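Local coordinates for RimK-related lysine biosynthesis protein (Thermococcus kodakarensis, PDB 5K2M), which probably acts as an ATP-dependent ligase of the LysX branch of the RimK family, working with magnesium in amino-acid biosynthesis, at residues L30-L35 with H53-Y58; G39-D44 with R61-E66; R173-G178 with A257-K262. One frame throughout, in Å; residues are numbered along the deposited sequence.

Contact 1: residues L30-L35 with H53-Y58; sequences LHEDDL and HFKALY
Glu32 and Lys55 reach each other through matching first torsions: in both, CG stands opposite the carbonyl carbon and beside the backbone N (chi1 -73° in Glu32, -70° in Lys55), and both chains then run extended. The two side chains cross at about a right angle, so the carboxylate of Glu32 comes against the methylene shaft of Lys55 more closely than against its ammonium end. OE2 of Glu32 lies 3.2 Å from CD and 3.7 Å from CB of Lys55. OE1 of Glu32 faces the charged end, but at 3.9 Å from Lys55 NZ the salt bridge is a long one. Both polar ends have other partners: NZ of Lys55 is hydrogen-bonded to the backbone O of Leu103 of the second subunit, and OE2 of Glu32 accepts a weak bond from Thr8. Glu32 opens the short 3-10 turn 32-34 that follows strand 26-31, a turn closed by Asp34 N bonding to His31 O at 2.8 Å; Lys55 stands in the first turn of helix 53-65. The contact thus joins the turn after an outermost strand of this chain's parallel sheet to the start of a helix at the subunit interface. Since the ion pair is long and the ammonium group is hydrogen-bonded to the second subunit, the attraction between the two is probably a diffuse electrostatic one, with the buried carboxylate partly balanced by the nearby ammonium group.

Contact 2: residues G39-D44 with R61-E66; sequences GNYDLD and RLFESE
Phe63 drives one corner of its ring, CE1, onto a face of the Tyr41 ring in an edge-to-face (T-shaped) pair. The ring centroids of Tyr41 and Phe63 are 5.0 Å apart and the planes are inclined at 69°. CE1 of Phe63 sits off centre over the tyrosine, nearest Tyr41 CG at 3.8 Å, so it meets the root of the ring and not the hydroxyl end. The same CE1 of Phe63 also meets the CD2 methyl of Leu43, 3.8 Å away, approached from a different direction than the tyrosine. Leu43 reaches it from an unusual conformation, both of its torsions lying away from the staggered values.

Glu66, three residues on from Phe63, folds back at its second torsion (chi2 -65°) and brings its carboxylate to the backbone of Gly39. OE1 of Glu66 accepts a weak hydrogen bond from Gly39 N at 3.3 Å, with a fairly straight N-H...O angle of 161°. Its other oxygen, OE2, stands 3.1 Å from Gly39 O, a meeting of two acceptors that probably offsets part of the gain.

The loop 39-44, between strands 36-37 and 45-49, is thus laid along the last turns of helix 53-65. Phe37 meets both aromatic rings, Leu30 of strand 26-31 touches Leu43 and Phe63, and the hydroxyl of Tyr41 is hydrogen-bonded to Asp34 O. Leu43 also lies on Val28 of strand 26-31 and Phe63 on Thr6 of strand 2-7, while Leu62 of the same helix packs on Leu103 of the second subunit.

Contact 3: residues R173-G178 with A257-K262; sequences RSYVIG and ADMAGK. With PO4 (phosphate ion), chain P.
Strand 170-177, the middle strand of the five-stranded antiparallel sheet in the ATP-grasp domain, receives the start of helix 259-272 across Tyr175 and Ile177. Met259, in the helix's first turn, lays its thioether over one face of the Tyr175 ring in a Met-aromatic contact. SD of Met259 is 4.2 Å from the centroid of the Tyr175 ring, 22° off its normal and displaced toward the CG side, while the methyl CE makes a CH-pi contact over the same face, closest to Tyr175 CD1 at 3.8 Å. A bend at chi2 (-82°) turns the thioether across the ring, the two side chains crossing at about a right angle. Farther along the strand, the CG2 branch of Ile177 abuts the backbone O of Lys262 at 3.6 Å, and its CD1 rests against Lys262 CB; the lysine's amino end turns away to a salt bridge with Glu180.

The helix begins at an N-cap, Asp258, whose OD1 accepts from Gly261 N at 3.2 Å, the N-H coming from well above the carboxylate plane. At the other end of the strand segment lies the nucleotide and metal site: Arg173 meets a phosphate ion, probably from the crystallisation liquor, with the edge of its guanidinium, near its plane. NH1 of Arg173 donates to phosphate O3 at 3.0 Å, and NH2 also approaches O3, though its position is less certain. The same NH1 forms a salt bridge to Asp229, a magnesium ligand. A leucine in place of Arg173 would probably leave both the phosphate and Asp229 without this positive partner. Ser127 and Trp128 also bind the phosphate, and Tyr175 OH, weakly bonded to Arg173 NE, is held more firmly by Glu247 O.

In the fold
Contacts 1 and 2 are neighbours, their centres 12 Å apart, both built on helix 53-65 and both bordering the second subunit; their segments alternate along the chain. They touch directly: CD2 of Leu35 packs on CE2 of Phe63 at 3.6 Å. Contact 3 comes later in the chain and stands apart, its centre 22 Å from that of contact 1 and 25 Å from that of contact 2. It alone approaches the active site: the Tyr175 side chain is about 10 Å from a bound magnesium ion and about 11 Å from ADP, whereas contacts 1 and 2 lie away from the nucleotide and metal sites.

Contact 1: residues L30-L35 with H53-Y58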
loop_
_atom_site.group_PDB
_atom_site.type_symbol
_atom_site.label_atom_id
_atom_site.label_comp_id
_atom_site.label_asym_id
_atom_site.label_seq_id
_atom_site.Cartn_x
_atom_site.Cartn_y
_atom_site.Cartn_z
ATOM N N LEU A 30 -40.563 -12.708 -2.497
ATOM C CA LEU A 30 -39.135 -12.721 -2.750
ATOM C C LEU A 30 -38.659 -14.144 -2.851
ATOM O O LEU A 30 -38.386 -14.788 -1.844
ATOM C CB LEU A 30 -38.382 -12.011 -1.634
ATOM C CG LEU A 30 -38.700 -10.528 -1.481
ATOM C CD1 LEU A 30 -38.511 -10.127 -0.031
ATOM C CD2 LEU A 30 -37.840 -9.686 -2.406
ATOM N N HIS A 31 -38.566 -14.642 -4.071
ATOM C CA HIS A 31 -37.886 -15.893 -4.276
ATOM C C HIS A 31 -36.396 -15.683 -3.982
ATOM O O HIS A 31 -35.891 -14.561 -4.007
ATOM C CB HIS A 31 -38.088 -16.414 -5.694
ATOM C CG HIS A 31 -37.505 -17.771 -5.900
ATOM N ND1 HIS A 31 -36.456 -18.007 -6.759
ATOM C CD2 HIS A 31 -37.778 -18.957 -5.302
ATOM C CE1 HIS A 31 -36.128 -19.287 -6.708
ATOM N NE2 HIS A 31 -36.913 -19.883 -5.826
ATOM N N GLU A 32 -35.711 -16.774 -3.693
ATOM C CA GLU A 32 -34.273 -16.770 -3.463
ATOM C C GLU A 32 -33.452 -16.083 -4.557
ATOM O O GLU A 32 -32.473 -15.402 -4.255
ATOM C CB GLU A 32 -33.803 -18.202 -3.228
ATOM C CG GLU A 32 -34.250 -18.672 -1.865
ATOM C CD GLU A 32 -34.009 -20.136 -1.579
ATOM O OE1 GLU A 32 -33.879 -20.954 -2.518
ATOM O OE2 GLU A 32 -33.977 -20.462 -0.378
ATOM N N ASP A 33 -33.877 -16.225 -5.811
ATOM C CA ASP A 33 -33.258 -15.512 -6.929
ATOM C C ASP A 33 -33.295 -13.993 -6.752
ATOM O O ASP A 33 -32.437 -13.295 -7.266
ATOM C CB ASP A 33 -33.935 -15.863 -8.261
ATOM C CG ASP A 33 -33.744 -17.322 -8.670
ATOM O OD1 ASP A 33 -33.049 -18.106 -7.966
ATOM O OD2 ASP A 33 -34.309 -17.683 -9.723
ATOM N N ASP A 34 -34.303 -13.493 -6.047
ATOM C CA ASP A 34 -34.459 -12.054 -5.787
ATOM C C ASP A 34 -33.623 -11.538 -4.612
ATOM O O ASP A 34 -33.665 -10.337 -4.306
ATOM C CB ASP A 34 -35.933 -11.733 -5.490
ATOM C CG ASP A 34 -36.863 -12.159 -6.608
ATOM O OD1 ASP A 34 -36.527 -11.873 -7.781
ATOM O OD2 ASP A 34 -37.912 -12.784 -6.310
ATOM N N LEU A 35 -32.884 -12.423 -3.941
ATOM C CA LEU A 35 -32.122 -12.029 -2.763
ATOM C C LEU A 35 -30.652 -11.819 -3.093
ATOM O O LEU A 35 -29.933 -12.761 -3.401
ATOM C CB LEU A 35 -32.277 -13.080 -1.668
ATOM C CG LEU A 35 -33.723 -13.323 -1.216
ATOM C CD1 LEU A 35 -33.816 -14.550 -0.327
ATOM C CD2 LEU A 35 -34.291 -12.084 -0.528
ATOM N N HIS A 53 -33.279 -24.702 5.980
ATOM C CA HIS A 53 -33.084 -24.100 7.283
ATOM C C HIS A 53 -31.941 -23.077 7.290
ATOM O O HIS A 53 -32.052 -22.008 7.893
ATOM C CB HIS A 53 -32.803 -25.177 8.334
ATOM C CG HIS A 53 -32.270 -24.622 9.617
ATOM N ND1 HIS A 53 -33.033 -23.844 10.455
ATOM C CD2 HIS A 53 -31.039 -24.691 10.179
ATOM C CE1 HIS A 53 -32.303 -23.476 11.493
ATOM N NE2 HIS A 53 -31.089 -23.977 11.348
ATOM N N PHE A 54 -30.849 -23.429 6.625
ATOM C CA PHE A 54 -29.677 -22.582 6.569
ATOM C C PHE A 54 -29.880 -21.367 5.691
ATOM O O PHE A 54 -29.430 -20.291 6.039
ATOM C CB PHE A 54 -28.433 -23.396 6.190
ATOM C CG PHE A 54 -27.955 -24.272 7.305
ATOM C CD1 PHE A 54 -27.442 -23.702 8.466
ATOM C CD2 PHE A 54 -28.080 -25.650 7.241
ATOM C CE1 PHE A 54 -27.030 -24.498 9.529
ATOM C CE2 PHE A 54 -27.666 -26.454 8.294
ATOM C CZ PHE A 54 -27.143 -25.877 9.441
ATOM N N LYS A 55 -30.602 -21.508 4.584
ATOM C CA LYS A 55 -30.963 -20.338 3.790
ATOM C C LYS A 55 -31.917 -19.436 4.544
ATOM O O LYS A 55 -31.765 -18.239 4.483
ATOM C CB LYS A 55 -31.550 -20.713 2.438
ATOM C CG LYS A 55 -30.493 -21.308 1.544
ATOM C CD LYS A 55 -31.008 -21.594 0.160
ATOM C CE LYS A 55 -29.919 -22.285 -0.645
ATOM N NZ LYS A 55 -30.215 -22.159 -2.084
ATOM N N ALA A 56 -32.866 -19.991 5.282
ATOM C CA ALA A 56 -33.712 -19.156 6.141
ATOM C C ALA A 56 -32.871 -18.325 7.131
ATOM O O ALA A 56 -33.037 -17.123 7.224
ATOM C CB ALA A 56 -34.724 -20.016 6.885
ATOM N N LEU A 57 -31.950 -18.974 7.837
ATOM C CA LEU A 57 -31.102 -18.322 8.840
ATOM C C LEU A 57 -30.296 -17.156 8.249
ATOM O O LEU A 57 -30.318 -16.038 8.771
ATOM C CB LEU A 57 -30.151 -19.345 9.450
ATOM C CG LEU A 57 -29.019 -18.848 10.356
ATOM C CD1 LEU A 57 -29.528 -18.066 11.541
ATOM C CD2 LEU A 57 -28.264 -20.076 10.839
ATOM N N TYR A 58 -29.607 -17.421 7.149
ATOM C CA TYR A 58 -28.788 -16.409 6.502
ATOM C C TYR A 58 -29.656 -15.302 5.887
ATOM O O TYR A 58 -29.313 -14.139 6.022
ATOM C CB TYR A 58 -27.835 -17.024 5.472
ATOM C CG TYR A 58 -26.652 -17.703 6.108
ATOM C CD1 TYR A 58 -26.728 -19.029 6.515
ATOM C CD2 TYR A 58 -25.457 -17.015 6.334
ATOM C CE1 TYR A 58 -25.642 -19.663 7.114
ATOM C CE2 TYR A 58 -24.375 -17.640 6.939
ATOM C CZ TYR A 58 -24.477 -18.963 7.323
ATOM O OH TYR A 58 -23.437 -19.600 7.931
#

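Contact 2: residues G39-D44 with R61-E66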
loop_
_atom_site.group_PDB
_atom_site.type_symbol
_atom_site.label_atom_id
_atom_site.label_comp_id
_atom_site.label_asym_id
_atom_site.label_seq_id
_atom_site.Cartn_x
_atom_site.Cartn_y
_atom_site.Cartn_z
ATOM N N GLY A 39 -28.129 -4.804 -0.596
ATOM C CA GLY A 39 -29.112 -4.375 -1.580
ATOM C C GLY A 39 -30.067 -3.351 -1.005
ATOM O O GLY A 39 -30.044 -3.062 0.188
ATOM N N ASN A 40 -30.925 -2.840 -1.871
ATOM C CA ASN A 40 -31.869 -1.794 -1.530
ATOM C C ASN A 40 -33.260 -2.400 -1.469
ATOM O O ASN A 40 -33.849 -2.723 -2.499
ATOM C CB ASN A 40 -31.796 -0.691 -2.587
ATOM C CG ASN A 40 -32.882 0.353 -2.427
ATOM O OD1 ASN A 40 -33.355 0.613 -1.317
ATOM N ND2 ASN A 40 -33.282 0.964 -3.543
ATOM N N TYR A 41 -33.770 -2.586 -0.259
ATOM C CA TYR A 41 -35.094 -3.150 -0.064
ATOM C C TYR A 41 -35.964 -2.148 0.687
ATOM O O TYR A 41 -35.497 -1.489 1.605
ATOM C CB TYR A 41 -34.990 -4.472 0.700
ATOM C CG TYR A 41 -34.302 -5.579 -0.084
ATOM C CD1 TYR A 41 -35.032 -6.419 -0.925
ATOM C CD2 TYR A 41 -32.928 -5.786 0.016
ATOM C CE1 TYR A 41 -34.414 -7.425 -1.644
ATOM C CE2 TYR A 41 -32.304 -6.799 -0.695
ATOM C CZ TYR A 41 -33.055 -7.614 -1.519
ATOM O OH TYR A 41 -32.452 -8.607 -2.243
ATOM N N ASP A 42 -37.220 -2.024 0.270
ATOM C CA ASP A 42 -38.192 -1.135 0.919
ATOM C C ASP A 42 -39.265 -2.027 1.530
ATOM O O ASP A 42 -40.272 -2.347 0.899
ATOM C CB ASP A 42 -38.777 -0.169 -0.116
ATOM C CG ASP A 42 -39.782 0.837 0.477
ATOM O OD1 ASP A 42 -39.795 1.074 1.707
ATOM O OD2 ASP A 42 -40.557 1.409 -0.324
ATOM N N LEU A 43 -39.027 -2.439 2.765
ATOM C CA LEU A 43 -39.827 -3.457 3.415
ATOM C C LEU A 43 -39.881 -3.143 4.888
ATOM O O LEU A 43 -38.873 -2.766 5.481
ATOM C CB LEU A 43 -39.154 -4.825 3.240
ATOM C CG LEU A 43 -39.501 -5.837 2.139
ATOM C CD1 LEU A 43 -40.218 -5.303 0.928
ATOM C CD2 LEU A 43 -38.234 -6.583 1.718
ATOM N N ASP A 44 -41.055 -3.319 5.481
ATOM C CA ASP A 44 -41.240 -3.054 6.899
ATOM C C ASP A 44 -41.022 -4.308 7.738
ATOM O O ASP A 44 -40.718 -4.217 8.921
ATOM C CB ASP A 44 -42.623 -2.460 7.137
ATOM C CG ASP A 44 -42.798 -1.118 6.438
ATOM O OD1 ASP A 44 -42.078 -0.165 6.802
ATOM O OD2 ASP A 44 -43.631 -1.019 5.519
ATOM N N ARG A 61 -30.648 -12.954 8.715
ATOM C CA ARG A 61 -29.520 -12.148 9.158
ATOM C C ARG A 61 -29.212 -11.019 8.187
ATOM O O ARG A 61 -28.897 -9.917 8.611
ATOM C CB ARG A 61 -28.260 -13.011 9.363
ATOM C CG ARG A 61 -27.010 -12.212 9.736
ATOM C CD ARG A 61 -27.133 -11.624 11.139
ATOM N NE ARG A 61 -26.070 -10.677 11.469
ATOM C CZ ARG A 61 -26.120 -9.368 11.255
ATOM N NH1 ARG A 61 -25.097 -8.604 11.610
ATOM N NH2 ARG A 61 -27.175 -8.812 10.671
ATOM N N LEU A 62 -29.281 -11.302 6.888
ATOM C CA LEU A 62 -29.027 -10.291 5.865
ATOM C C LEU A 62 -30.079 -9.161 5.838
ATOM O O LEU A 62 -29.735 -7.975 5.735
ATOM C CB LEU A 62 -28.918 -10.967 4.501
ATOM C CG LEU A 62 -27.589 -11.722 4.350
ATOM C CD1 LEU A 62 -27.673 -12.805 3.283
ATOM C CD2 LEU A 62 -26.473 -10.726 4.068
ATOM N N PHE A 63 -31.346 -9.512 5.951
ATOM C CA PHE A 63 -32.380 -8.487 6.076
ATOM C C PHE A 63 -32.201 -7.635 7.341
ATOM O O PHE A 63 -32.349 -6.407 7.278
ATOM C CB PHE A 63 -33.781 -9.090 5.984
ATOM C CG PHE A 63 -34.257 -9.263 4.570
ATOM C CD1 PHE A 63 -34.474 -8.155 3.767
ATOM C CD2 PHE A 63 -34.484 -10.526 4.038
ATOM C CE1 PHE A 63 -34.893 -8.292 2.452
ATOM C CE2 PHE A 63 -34.921 -10.673 2.735
ATOM C CZ PHE A 63 -35.124 -9.548 1.937
ATOM N N GLU A 64 -31.848 -8.266 8.463
ATOM C CA GLU A 64 -31.514 -7.530 9.698
ATOM C C GLU A 64 -30.351 -6.555 9.453
ATOM O O GLU A 64 -30.361 -5.444 9.958
ATOM C CB GLU A 64 -31.164 -8.492 10.844
ATOM C CG GLU A 64 -32.350 -9.333 11.328
ATOM C CD GLU A 64 -31.964 -10.532 12.188
ATOM O OE1 GLU A 64 -30.776 -10.867 12.283
ATOM O OE2 GLU A 64 -32.863 -11.161 12.785
ATOM N N SER A 65 -29.370 -6.965 8.649
ATOM C CA SER A 65 -28.227 -6.114 8.341
ATOM C C SER A 65 -28.680 -4.891 7.551
ATOM O O SER A 65 -28.014 -3.864 7.576
ATOM C CB SER A 65 -27.148 -6.882 7.559
ATOM O OG SER A 65 -27.480 -7.039 6.186
ATOM N N GLU A 66 -29.802 -5.017 6.841
ATOM C CA GLU A 66 -30.411 -3.888 6.140
ATOM C C GLU A 66 -31.418 -3.119 7.021
ATOM O O GLU A 66 -32.158 -2.282 6.518
ATOM C CB GLU A 66 -31.108 -4.360 4.846
ATOM C CG GLU A 66 -30.201 -4.967 3.782
ATOM C CD GLU A 66 -29.204 -3.969 3.207
ATOM O OE1 GLU A 66 -28.149 -4.405 2.708
ATOM O OE2 GLU A 66 -29.459 -2.744 3.261
#

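Contact 3: residues R173-G178 with A257-K262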
loop_
_atom_site.group_PDB
_atom_site.type_symbol
_atom_site.label_atom_id
_atom_site.label_comp_id
_atom_site.label_asym_id
_atom_site.label_seq_id
_atom_site.Cartn_x
_atom_site.Cartn_y
_atom_site.Cartn_z
ATOM N N ARG A 173 -48.130 -31.875 18.368
ATOM C CA ARG A 173 -47.571 -30.726 17.710
ATOM C C ARG A 173 -48.426 -29.513 18.047
ATOM O O ARG A 173 -49.587 -29.467 17.673
ATOM C CB ARG A 173 -47.558 -30.982 16.209
ATOM C CG ARG A 173 -47.304 -29.749 15.378
ATOM C CD ARG A 173 -45.939 -29.145 15.675
ATOM N NE ARG A 173 -45.419 -28.608 14.428
ATOM C CZ ARG A 173 -44.310 -28.978 13.801
ATOM N NH1 ARG A 173 -43.470 -29.881 14.289
ATOM N NH2 ARG A 173 -44.020 -28.365 12.668
ATOM N N SER A 174 -47.845 -28.538 18.743
ATOM C CA SER A 174 -48.556 -27.319 19.108
ATOM C C SER A 174 -47.888 -26.086 18.511
ATOM O O SER A 174 -46.748 -26.145 18.039
ATOM C CB SER A 174 -48.649 -27.180 20.629
ATOM O OG SER A 174 -47.364 -27.041 21.205
ATOM N N TYR A 175 -48.612 -24.971 18.532
ATOM C CA TYR A 175 -48.165 -23.737 17.908
ATOM C C TYR A 175 -48.355 -22.590 18.878
ATOM O O TYR A 175 -49.420 -22.459 19.471
ATOM C CB TYR A 175 -48.958 -23.491 16.628
ATOM C CG TYR A 175 -48.745 -24.547 15.577
ATOM C CD1 TYR A 175 -49.477 -25.738 15.595
ATOM C CD2 TYR A 175 -47.806 -24.364 14.570
ATOM C CE1 TYR A 175 -49.275 -26.714 14.633
ATOM C CE2 TYR A 175 -47.594 -25.335 13.605
ATOM C CZ TYR A 175 -48.324 -26.503 13.641
ATOM O OH TYR A 175 -48.101 -27.445 12.679
ATOM N N VAL A 176 -47.303 -21.792 19.050
ATOM C CA VAL A 176 -47.317 -20.606 19.872
ATOM C C VAL A 176 -46.658 -19.485 19.092
ATOM O O VAL A 176 -45.502 -19.592 18.660
ATOM C CB VAL A 176 -46.570 -20.805 21.203
ATOM C CG1 VAL A 176 -46.588 -19.524 22.036
ATOM C CG2 VAL A 176 -47.202 -21.936 21.999
ATOM N N ILE A 177 -47.416 -18.405 18.924
ATOM C CA ILE A 177 -47.012 -17.270 18.107
ATOM C C ILE A 177 -47.086 -16.026 18.985
ATOM O O ILE A 177 -48.160 -15.655 19.437
ATOM C CB ILE A 177 -47.911 -17.146 16.866
ATOM C CG1 ILE A 177 -47.704 -18.389 15.985
ATOM C CG2 ILE A 177 -47.597 -15.859 16.109
ATOM C CD1 ILE A 177 -48.454 -18.411 14.664
ATOM N N GLY A 178 -45.927 -15.430 19.265
ATOM C CA GLY A 178 -45.839 -14.223 20.090
ATOM C C GLY A 178 -46.344 -14.391 21.515
ATOM O O GLY A 178 -46.785 -13.426 22.129
ATOM N N ALA A 257 -57.616 -23.629 13.013
ATOM C CA ALA A 257 -56.833 -22.491 13.478
ATOM C C ALA A 257 -56.189 -21.831 12.275
ATOM O O ALA A 257 -55.811 -22.507 11.314
ATOM C CB ALA A 257 -55.777 -22.925 14.475
ATOM N N ASP A 258 -56.094 -20.508 12.324
ATOM C CA ASP A 258 -55.554 -19.736 11.219
ATOM C C ASP A 258 -54.108 -19.384 11.550
ATOM O O ASP A 258 -53.810 -18.271 11.973
ATOM C CB ASP A 258 -56.404 -18.482 10.970
ATOM C CG ASP A 258 -55.943 -17.701 9.748
ATOM O OD1 ASP A 258 -55.253 -18.287 8.888
ATOM O OD2 ASP A 258 -56.253 -16.502 9.637
ATOM N N MET A 259 -53.218 -20.348 11.342
ATOM C CA MET A 259 -51.823 -20.198 11.738
ATOM C C MET A 259 -51.200 -19.120 10.863
ATOM O O MET A 259 -50.407 -18.306 11.330
ATOM C CB MET A 259 -51.026 -21.493 11.561
ATOM C CG MET A 259 -51.769 -22.786 11.870
ATOM S SD MET A 259 -51.826 -23.195 13.609
ATOM C CE MET A 259 -52.568 -24.820 13.496
ATOM N N ALA A 260 -51.547 -19.148 9.582
ATOM C CA ALA A 260 -51.050 -18.174 8.628
ATOM C C ALA A 260 -51.393 -16.738 9.067
ATOM O O ALA A 260 -50.512 -15.873 9.172
ATOM C CB ALA A 260 -51.619 -18.473 7.250
ATOM N N GLY A 261 -52.671 -16.506 9.340
ATOM C CA GLY A 261 -53.162 -15.211 9.827
ATOM C C GLY A 261 -52.486 -14.717 11.095
ATOM O O GLY A 261 -52.091 -13.550 11.184
ATOM N N LYS A 262 -52.351 -15.607 12.073
ATOM C CA LYS A 262 -51.665 -15.284 13.318
ATOM C C LYS A 262 -50.189 -14.958 13.074
ATOM O O LYS A 262 -49.631 -14.065 13.712
ATOM C CB LYS A 262 -51.790 -16.443 14.308
ATOM C CG LYS A 262 -53.208 -16.719 14.786
ATOM C CD LYS A 262 -53.606 -15.708 15.836
ATOM C CE LYS A 262 -55.053 -15.853 16.249
ATOM N NZ LYS A 262 -55.416 -14.750 17.182
HETATM P P PO4 P . -40.582 -31.182 12.194
HETATM O O1 PO4 P . -41.049 -31.985 13.384
HETATM O O2 PO4 P . -40.906 -31.886 10.884
HETATM O O3 PO4 P . -41.293 -29.852 12.229
HETATM O O4 PO4 P . -39.096 -30.994 12.240
#